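Local coordinates for protein carboxypeptidase Y inhibitor (Saccharomyces cerevisiae, PDB 1WPX) that inhibits carboxypeptidase Y, a serine protease, specifically and potently as a member of the phosphatidylethanolamine-binding protein family, at residues B[110-122]-B[137-151]. Sequence-based numbering, arbitrary orientation.
With SO4 (sulfate ion), chain G.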
loop_
_atom_site.group_PDB
_atom_site.type_symbol
_atom_site.label_atom_id
_atom_site.label_comp_id
_atom_site.label_asym_id
_atom_site.label_seq_id
_atom_site.Cartn_x
_atom_site.Cartn_y
_atom_site.Cartn_z
ATOM N N PHE B 110 21.216 -20.953 -9.462
ATOM C CA PHE B 110 20.730 -22.319 -9.526
ATOM C C PHE B 110 19.519 -22.250 -10.462
ATOM O O PHE B 110 18.573 -21.491 -10.225
ATOM C CB PHE B 110 20.330 -22.777 -8.123
ATOM C CG PHE B 110 19.982 -24.232 -8.028
ATOM C CD1 PHE B 110 18.709 -24.681 -8.360
ATOM C CD2 PHE B 110 20.922 -25.153 -7.580
ATOM C CE1 PHE B 110 18.375 -26.028 -8.242
ATOM C CE2 PHE B 110 20.596 -26.501 -7.459
ATOM C CZ PHE B 110 19.320 -26.939 -7.789
ATOM N N CYS B 111 19.565 -23.031 -11.536
ATOM C CA CYS B 111 18.505 -23.034 -12.535
ATOM C C CYS B 111 17.246 -23.777 -12.090
ATOM O O CYS B 111 17.244 -24.999 -11.939
ATOM C CB CYS B 111 19.041 -23.625 -13.843
ATOM S SG CYS B 111 18.059 -23.219 -15.289
ATOM N N HIS B 112 16.168 -23.025 -11.904
ATOM C CA HIS B 112 14.909 -23.597 -11.461
ATOM C C HIS B 112 13.911 -23.862 -12.583
ATOM O O HIS B 112 13.087 -24.779 -12.492
ATOM C CB HIS B 112 14.271 -22.676 -10.417
ATOM C CG HIS B 112 14.846 -22.834 -9.045
ATOM N ND1 HIS B 112 14.459 -23.841 -8.189
ATOM C CD2 HIS B 112 15.803 -22.133 -8.393
ATOM C CE1 HIS B 112 15.151 -23.754 -7.066
ATOM N NE2 HIS B 112 15.974 -22.726 -7.165
ATOM N N LEU B 113 13.985 -23.072 -13.645
ATOM C CA LEU B 113 13.042 -23.233 -14.737
ATOM C C LEU B 113 13.485 -22.481 -15.977
ATOM O O LEU B 113 14.116 -21.424 -15.885
ATOM C CB LEU B 113 11.664 -22.745 -14.272
ATOM C CG LEU B 113 10.422 -22.697 -15.168
ATOM C CD1 LEU B 113 10.484 -21.479 -16.053
ATOM C CD2 LEU B 113 10.301 -23.978 -15.974
ATOM N N VAL B 114 13.166 -23.054 -17.135
ATOM C CA VAL B 114 13.492 -22.470 -18.430
ATOM C C VAL B 114 12.531 -22.999 -19.483
ATOM O O VAL B 114 12.684 -24.115 -19.958
ATOM C CB VAL B 114 14.925 -22.814 -18.888
ATOM C CG1 VAL B 114 15.138 -22.323 -20.311
ATOM C CG2 VAL B 114 15.935 -22.165 -17.977
ATOM N N GLU B 115 11.537 -22.190 -19.830
ATOM C CA GLU B 115 10.542 -22.549 -20.835
ATOM C C GLU B 115 10.760 -21.684 -22.068
ATOM O O GLU B 115 10.899 -20.462 -21.956
ATOM C CB GLU B 115 9.143 -22.291 -20.301
ATOM C CG GLU B 115 8.341 -23.524 -20.028
ATOM C CD GLU B 115 6.897 -23.182 -19.779
ATOM O OE1 GLU B 115 6.623 -22.483 -18.779
ATOM O OE2 GLU B 115 6.042 -23.601 -20.589
ATOM N N CYS B 116 10.773 -22.304 -23.245
ATOM C CA CYS B 116 10.998 -21.550 -24.470
ATOM C C CYS B 116 9.915 -21.738 -25.517
ATOM O O CYS B 116 9.034 -22.594 -25.383
ATOM C CB CYS B 116 12.348 -21.926 -25.076
ATOM S SG CYS B 116 13.719 -21.862 -23.912
ATOM N N ASP B 117 10.002 -20.921 -26.565
ATOM C CA ASP B 117 9.059 -20.956 -27.671
ATOM C C ASP B 117 7.632 -20.756 -27.166
ATOM O O ASP B 117 6.717 -21.487 -27.546
ATOM C CB ASP B 117 9.171 -22.285 -28.416
ATOM C CG ASP B 117 10.612 -22.707 -28.642
ATOM O OD1 ASP B 117 11.410 -21.889 -29.154
ATOM O OD2 ASP B 117 10.945 -23.867 -28.304
ATOM N N LEU B 118 7.465 -19.758 -26.302
ATOM C CA LEU B 118 6.172 -19.410 -25.728
ATOM C C LEU B 118 5.588 -18.272 -26.544
ATOM O O LEU B 118 6.305 -17.342 -26.901
ATOM C CB LEU B 118 6.341 -18.921 -24.289
ATOM C CG LEU B 118 6.555 -19.909 -23.148
ATOM C CD1 LEU B 118 7.192 -19.196 -21.965
ATOM C CD2 LEU B 118 5.218 -20.525 -22.760
ATOM N N LYS B 119 4.298 -18.336 -26.844
ATOM C CA LYS B 119 3.677 -17.254 -27.590
ATOM C C LYS B 119 2.499 -16.695 -26.799
ATOM O O LYS B 119 1.868 -17.401 -26.007
ATOM C CB LYS B 119 3.232 -17.725 -28.982
ATOM C CG LYS B 119 2.190 -18.815 -28.985
ATOM C CD LYS B 119 1.671 -19.073 -30.396
ATOM C CE LYS B 119 0.772 -20.321 -30.463
ATOM N NZ LYS B 119 1.498 -21.621 -30.217
ATOM N N LEU B 120 2.218 -15.417 -27.002
ATOM C CA LEU B 120 1.130 -14.756 -26.305
ATOM C C LEU B 120 -0.245 -15.071 -26.890
ATOM O O LEU B 120 -0.413 -15.118 -28.107
ATOM C CB LEU B 120 1.358 -13.243 -26.334
ATOM C CG LEU B 120 2.481 -12.707 -25.445
ATOM C CD1 LEU B 120 2.951 -11.334 -25.919
ATOM C CD2 LEU B 120 1.973 -12.652 -24.011
ATOM N N LEU B 121 -1.225 -15.301 -26.020
ATOM C CA LEU B 121 -2.590 -15.550 -26.468
ATOM C C LEU B 121 -3.084 -14.210 -27.009
ATOM O O LEU B 121 -3.802 -14.149 -28.002
ATOM C CB LEU B 121 -3.480 -15.973 -25.299
ATOM C CG LEU B 121 -3.234 -17.337 -24.652
ATOM C CD1 LEU B 121 -3.957 -17.403 -23.318
ATOM C CD2 LEU B 121 -3.714 -18.443 -25.576
ATOM N N ASN B 122 -2.674 -13.138 -26.338
ATOM C CA ASN B 122 -3.049 -11.776 -26.708
ATOM C C ASN B 122 -4.563 -11.639 -26.835
ATOM O O ASN B 122 -5.286 -11.720 -25.840
ATOM C CB ASN B 122 -2.374 -11.369 -28.024
ATOM C CG ASN B 122 -2.619 -9.903 -28.382
ATOM O OD1 ASN B 122 -3.758 -9.488 -28.618
ATOM N ND2 ASN B 122 -1.545 -9.112 -28.421
ATOM N N SER B 137 -1.863 -10.215 -21.297
ATOM C CA SER B 137 -2.087 -11.531 -21.862
ATOM C C SER B 137 -1.317 -12.637 -21.170
ATOM O O SER B 137 -0.232 -12.427 -20.637
ATOM C CB SER B 137 -1.722 -11.531 -23.350
ATOM O OG SER B 137 -1.773 -12.847 -23.883
ATOM N N GLU B 138 -1.900 -13.828 -21.189
ATOM C CA GLU B 138 -1.266 -14.996 -20.612
ATOM C C GLU B 138 -0.547 -15.676 -21.767
ATOM O O GLU B 138 -0.659 -15.243 -22.914
ATOM C CB GLU B 138 -2.314 -15.926 -20.017
ATOM C CG GLU B 138 -3.126 -15.268 -18.926
ATOM C CD GLU B 138 -4.022 -16.246 -18.208
ATOM O OE1 GLU B 138 -4.866 -16.878 -18.884
ATOM O OE2 GLU B 138 -3.875 -16.380 -16.969
ATOM N N PHE B 139 0.189 -16.737 -21.477
ATOM C CA PHE B 139 0.915 -17.418 -22.530
ATOM C C PHE B 139 0.209 -18.662 -23.029
ATOM O O PHE B 139 -0.599 -19.266 -22.319
ATOM C CB PHE B 139 2.310 -17.783 -22.035
ATOM C CG PHE B 139 3.140 -16.597 -21.688
ATOM C CD1 PHE B 139 3.732 -15.837 -22.687
ATOM C CD2 PHE B 139 3.286 -16.200 -20.364
ATOM C CE1 PHE B 139 4.458 -14.692 -22.375
ATOM C CE2 PHE B 139 4.007 -15.055 -20.041
ATOM C CZ PHE B 139 4.594 -14.298 -21.051
ATOM N N ASN B 140 0.498 -19.018 -24.275
ATOM C CA ASN B 140 -0.060 -20.220 -24.857
ATOM C C ASN B 140 1.029 -21.257 -24.624
ATOM O O ASN B 140 2.086 -21.231 -25.269
ATOM C CB ASN B 140 -0.314 -20.039 -26.347
ATOM C CG ASN B 140 -1.012 -21.232 -26.959
ATOM O OD1 ASN B 140 -1.404 -21.206 -28.123
ATOM N ND2 ASN B 140 -1.171 -22.291 -26.173
ATOM N N THR B 141 0.766 -22.148 -23.674
ATOM C CA THR B 141 1.701 -23.191 -23.277
ATOM C C THR B 141 1.886 -24.321 -24.297
ATOM O O THR B 141 2.895 -25.022 -24.267
ATOM C CB THR B 141 1.255 -23.802 -21.935
ATOM O OG1 THR B 141 2.302 -24.616 -21.403
ATOM C CG2 THR B 141 -0.002 -24.659 -22.128
ATOM N N LYS B 142 0.914 -24.485 -25.192
ATOM C CA LYS B 142 0.943 -25.533 -26.212
ATOM C C LYS B 142 2.302 -25.872 -26.834
ATOM O O LYS B 142 3.022 -26.756 -26.354
ATOM C CB LYS B 142 -0.031 -25.194 -27.345
ATOM C CG LYS B 142 -1.491 -25.202 -26.947
ATOM C CD LYS B 142 -1.888 -26.532 -26.342
ATOM C CE LYS B 142 -3.306 -26.471 -25.792
ATOM N NZ LYS B 142 -3.641 -27.678 -24.981
ATOM N N GLY B 143 2.648 -25.174 -27.910
ATOM C CA GLY B 143 3.896 -25.458 -28.595
ATOM C C GLY B 143 5.199 -25.060 -27.928
ATOM O O GLY B 143 6.201 -24.871 -28.615
ATOM N N SER B 144 5.216 -24.943 -26.607
ATOM C CA SER B 144 6.450 -24.548 -25.936
ATOM C C SER B 144 7.387 -25.729 -25.711
ATOM O O SER B 144 6.995 -26.881 -25.880
ATOM C CB SER B 144 6.134 -23.877 -24.597
ATOM O OG SER B 144 5.462 -24.771 -23.725
ATOM N N ASN B 145 8.627 -25.431 -25.338
ATOM C CA ASN B 145 9.624 -26.460 -25.070
ATOM C C ASN B 145 10.342 -26.146 -23.765
ATOM O O ASN B 145 10.992 -25.108 -23.633
ATOM C CB ASN B 145 10.655 -26.549 -26.209
ATOM C CG ASN B 145 10.042 -27.013 -27.526
ATOM O OD1 ASN B 145 9.506 -26.213 -28.298
ATOM N ND2 ASN B 145 10.108 -28.315 -27.780
ATOM N N THR B 146 10.220 -27.047 -22.801
ATOM C CA THR B 146 10.859 -26.871 -21.509
ATOM C C THR B 146 12.272 -27.445 -21.530
ATOM O O THR B 146 12.448 -28.656 -21.614
ATOM C CB THR B 146 10.057 -27.589 -20.394
ATOM O OG1 THR B 146 8.753 -27.006 -20.286
ATOM C CG2 THR B 146 10.772 -27.471 -19.056
ATOM N N LEU B 147 13.277 -26.583 -21.460
ATOM C CA LEU B 147 14.657 -27.047 -21.447
ATOM C C LEU B 147 15.026 -27.529 -20.049
ATOM O O LEU B 147 15.799 -28.470 -19.894
ATOM C CB LEU B 147 15.618 -25.927 -21.856
ATOM C CG LEU B 147 15.473 -25.319 -23.252
ATOM C CD1 LEU B 147 16.639 -24.369 -23.500
ATOM C CD2 LEU B 147 15.443 -26.413 -24.300
ATOM N N ILE B 148 14.474 -26.871 -19.033
ATOM C CA ILE B 148 14.739 -27.225 -17.640
ATOM C C ILE B 148 13.429 -27.250 -16.855
ATOM O O ILE B 148 12.908 -26.201 -16.483
ATOM C CB ILE B 148 15.693 -26.202 -16.984
ATOM C CG1 ILE B 148 17.053 -26.225 -17.692
ATOM C CG2 ILE B 148 15.843 -26.500 -15.504
ATOM C CD1 ILE B 148 17.795 -27.542 -17.581
ATOM N N GLU B 149 12.899 -28.444 -16.601
ATOM C CA GLU B 149 11.641 -28.569 -15.870
ATOM C C GLU B 149 11.642 -27.774 -14.562
ATOM O O GLU B 149 12.690 -27.546 -13.957
ATOM C CB GLU B 149 11.313 -30.047 -15.604
ATOM C CG GLU B 149 12.368 -30.840 -14.825
ATOM C CD GLU B 149 13.714 -30.975 -15.553
ATOM O OE1 GLU B 149 13.722 -31.138 -16.797
ATOM O OE2 GLU B 149 14.768 -30.939 -14.870
ATOM N N TYR B 150 10.457 -27.343 -14.140
ATOM C CA TYR B 150 10.314 -26.557 -12.924
ATOM C C TYR B 150 10.666 -27.294 -11.641
ATOM O O TYR B 150 10.337 -28.465 -11.464
ATOM C CB TYR B 150 8.881 -26.036 -12.785
ATOM C CG TYR B 150 8.659 -25.208 -11.534
ATOM C CD1 TYR B 150 9.034 -23.866 -11.489
ATOM C CD2 TYR B 150 8.095 -25.769 -10.389
ATOM C CE1 TYR B 150 8.853 -23.097 -10.332
ATOM C CE2 TYR B 150 7.910 -25.014 -9.228
ATOM C CZ TYR B 150 8.291 -23.677 -9.209
ATOM O OH TYR B 150 8.105 -22.913 -8.077
ATOM N N MET B 151 11.325 -26.572 -10.743
ATOM C CA MET B 151 11.697 -27.088 -9.436
ATOM C C MET B 151 11.549 -25.937 -8.440
ATOM O O MET B 151 12.245 -24.927 -8.545
ATOM C CB MET B 151 13.134 -27.587 -9.434
ATOM C CG MET B 151 13.472 -28.346 -8.172
ATOM S SD MET B 151 15.152 -28.959 -8.143
ATOM C CE MET B 151 15.912 -27.715 -7.075
HETATM S S SO4 G . 17.662 -23.399 -4.298
HETATM O O1 SO4 G . 18.134 -24.681 -4.851
HETATM O O2 SO4 G . 16.214 -23.491 -4.028
HETATM O O3 SO4 G . 18.387 -23.111 -3.046
HETATM O O4 SO4 G . 17.923 -22.323 -5.269
#
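His112 joins Met151 to a sulfate ion through the two nitrogens of one imidazole: NE2 donates to sulfate O4 at 2.7 Å, with 165° at the hydrogen, and ND1 to Met151 O, close to the ring plane, though the modelled separation there is very short and its exact length doubtful. CG of His112, anti to its own carbonyl carbon, sets the ring beside the backbone N, its ND1 edge toward Met151 O and its NE2 edge toward the sulfate. Phe110 CD1 stands over one imidazole face, offset toward its rim, while sulfate O1 sits 3.5 Å above the centre of the Phe110 ring. The methyl CE of Met151, swung round by a bend at chi3 (101°), meets CE1 and CZ of that phenyl. Replacing Phe110 with an alanine is likely to leave this methyl without its aromatic partner and one imidazole face without the phenyl that covers it. Ala154 N and Tyr164 OH also bind the sulfate, probably a crystallisation ion; its setting is consistent with the anion-binding pocket of the PEBP fold. Farther along, strand 110-120 pairs antiparallel with 145-148 and then, past the corner at Asp117, with 134-140. A classic bulge places Leu147 and Ile148 opposite Val114, whose O accepts from Leu147 N at 2.9 Å. Beyond the corner, Leu120 CD2 lies 3.6 Å from Phe139 CE1. Ser137 OG accepts from Asn122 N and donates to Glu138 O (2.8 Å), which also receives Leu121 N at 177°.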